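Local coordinates for Alpha/beta hydrolase (Enterobacter asburiae, PDB 6KMO), which is an esterase or lipase of the alpha/beta hydrolase fold and probably hydrolyses carboxylic ester bonds, at residues W159-G164 / S172-V177. The protein carries 2 engineered substitutions. Residues are numbered along the deposited sequence; the frame is centred on the assembly and turned at random.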
loop_
_atom_site.group_PDB
_atom_site.type_symbol
_atom_site.label_atom_id
_atom_site.label_comp_id
_atom_site.label_asym_id
_atom_site.label_seq_id
_atom_site.Cartn_x
_atom_site.Cartn_y
_atom_site.Cartn_z
ATOM N N TRP A 159 23.716 11.748 -15.655
ATOM C CA TRP A 159 24.401 10.937 -16.657
ATOM C C TRP A 159 23.444 9.951 -17.317
ATOM O O TRP A 159 23.420 9.805 -18.548
ATOM C CB TRP A 159 25.609 10.214 -16.057
ATOM C CG TRP A 159 26.371 9.447 -17.106
ATOM C CD1 TRP A 159 27.419 9.912 -17.850
ATOM C CD2 TRP A 159 26.125 8.111 -17.538
ATOM N NE1 TRP A 159 27.847 8.934 -18.713
ATOM C CE2 TRP A 159 27.069 7.822 -18.552
ATOM C CE3 TRP A 159 25.205 7.126 -17.169
ATOM C CZ2 TRP A 159 27.111 6.590 -19.201
ATOM C CZ3 TRP A 159 25.258 5.894 -17.819
ATOM C CH2 TRP A 159 26.204 5.646 -18.825
ATOM N N VAL A 160 22.638 9.255 -16.524
ATOM C CA VAL A 160 21.682 8.318 -17.108
ATOM C C VAL A 160 20.683 9.047 -17.999
ATOM O O VAL A 160 20.316 8.557 -19.072
ATOM C CB VAL A 160 20.982 7.499 -16.004
ATOM C CG1 VAL A 160 19.847 6.693 -16.579
ATOM C CG2 VAL A 160 21.968 6.597 -15.290
ATOM N N ALA A 161 20.178 10.204 -17.547
ATOM C CA ALA A 161 19.227 10.938 -18.364
ATOM C C ALA A 161 19.810 11.279 -19.730
ATOM O O ALA A 161 19.108 11.202 -20.744
ATOM C CB ALA A 161 18.817 12.222 -17.649
ATOM N N GLU A 162 21.088 11.645 -19.779
ATOM C CA GLU A 162 21.701 12.140 -21.008
ATOM C C GLU A 162 22.367 11.037 -21.817
ATOM O O GLU A 162 22.435 11.149 -23.050
ATOM C CB GLU A 162 22.715 13.237 -20.668
ATOM C CG GLU A 162 22.076 14.488 -20.043
ATOM C CD GLU A 162 23.068 15.511 -19.499
ATOM O OE1 GLU A 162 22.602 16.599 -19.090
ATOM O OE2 GLU A 162 24.288 15.233 -19.459
ATOM N N HIS A 163 22.837 9.964 -21.174
ATOM C CA HIS A 163 23.635 8.935 -21.842
ATOM C C HIS A 163 23.080 7.530 -21.656
ATOM O O HIS A 163 23.801 6.546 -21.870
ATOM C CB HIS A 163 25.071 8.984 -21.347
ATOM C CG HIS A 163 25.699 10.322 -21.508
ATOM N ND1 HIS A 163 26.165 10.778 -22.722
ATOM C CD2 HIS A 163 25.920 11.318 -20.618
ATOM C CE1 HIS A 163 26.654 11.995 -22.570
ATOM N NE2 HIS A 163 26.519 12.345 -21.304
ATOM N N GLY A 164 21.814 7.413 -21.273
ATOM C CA GLY A 164 21.245 6.113 -20.965
ATOM C C GLY A 164 21.338 5.097 -22.086
ATOM O O GLY A 164 21.369 3.896 -21.828
ATOM N N SER A 172 15.054 9.428 -20.715
ATOM C CA SER A 172 13.954 10.369 -20.594
ATOM C C SER A 172 12.804 9.828 -19.759
ATOM O O SER A 172 11.901 10.601 -19.411
ATOM C CB SER A 172 13.430 10.772 -21.985
ATOM O OG SER A 172 12.587 9.791 -22.563
ATOM N N ARG A 173 12.809 8.533 -19.439
ATOM C CA ARG A 173 11.784 7.898 -18.601
ATOM C C ARG A 173 12.512 7.352 -17.379
ATOM O O ARG A 173 12.876 6.172 -17.328
ATOM C CB ARG A 173 11.085 6.827 -19.356
ATOM C CG ARG A 173 10.290 7.361 -20.541
ATOM C CD ARG A 173 9.433 6.301 -21.148
ATOM N NE ARG A 173 10.198 5.344 -21.941
ATOM C CZ ARG A 173 9.982 4.028 -21.978
ATOM N NH1 ARG A 173 9.045 3.443 -21.244
ATOM N NH2 ARG A 173 10.721 3.277 -22.762
ATOM N N LEU A 174 12.687 8.218 -16.378
ATOM C CA LEU A 174 13.639 7.991 -15.292
ATOM C C LEU A 174 12.982 8.231 -13.942
ATOM O O LEU A 174 12.459 9.319 -13.665
ATOM C CB LEU A 174 14.842 8.922 -15.442
ATOM C CG LEU A 174 16.015 8.682 -14.502
ATOM C CD1 LEU A 174 16.549 7.273 -14.626
ATOM C CD2 LEU A 174 17.120 9.687 -14.824
ATOM N N GLY A 175 13.035 7.222 -13.084
ATOM C CA GLY A 175 12.558 7.329 -11.723
ATOM C C GLY A 175 13.708 7.395 -10.726
ATOM O O GLY A 175 14.870 7.195 -11.060
ATOM N N LEU A 176 13.343 7.655 -9.469
ATOM C CA LEU A 176 14.278 7.682 -8.355
ATOM C C LEU A 176 13.701 6.824 -7.247
ATOM O O LEU A 176 12.574 7.067 -6.810
ATOM C CB LEU A 176 14.468 9.113 -7.839
ATOM C CG LEU A 176 14.977 10.167 -8.819
ATOM C CD1 LEU A 176 15.020 11.537 -8.160
ATOM C CD2 LEU A 176 16.345 9.815 -9.371
ATOM N N VAL A 177 14.467 5.839 -6.786
ATOM C CA VAL A 177 14.001 4.883 -5.781
ATOM C C VAL A 177 15.085 4.697 -4.734
ATOM O O VAL A 177 16.275 4.612 -5.053
ATOM C CB VAL A 177 13.674 3.521 -6.425
ATOM C CG1 VAL A 177 13.223 2.512 -5.376
ATOM C CG2 VAL A 177 12.600 3.668 -7.518
#
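Leu174 reaches from its strand to the C-terminal part of helix 148-163 and meets two consecutive residues there, one with each methyl. Its CB points toward the helix, and with CG anti to the backbone N (chi1 -172°) the fork of CD1 and CD2 meets Val160 and Ala161. Leu174 CD1 lies 3.9 Å from Val160 CG1, the two side chains meeting at a slant, while Leu174 CD2 sits 4.2 Å from Ala161 CB and about as close to the helix backbone, 4.1 Å from Ala161 N. Val160 presents CG1 because that methyl stands anti to its own backbone N (chi1 171°); its side chain also touches Met103 of the neighbouring strand 99-105. In the alpha/beta hydrolase fold this is a helix packing on the central sheet: 148-163 precedes strand 174-179, which runs between the parallel strands 99-105 and 203-207 and leads into what is probably the nucleophile elbow of the GxSxG motif. No hydrogen bond spans the two segments; the side chains meet through methyl groups alone. At the outer end Ala161 and Ser172 come within 5.8 Å between their CA atoms, but Ser172 turns its CB away from the helix, and its OG is hydrogen-bonded to Asp170 OD1.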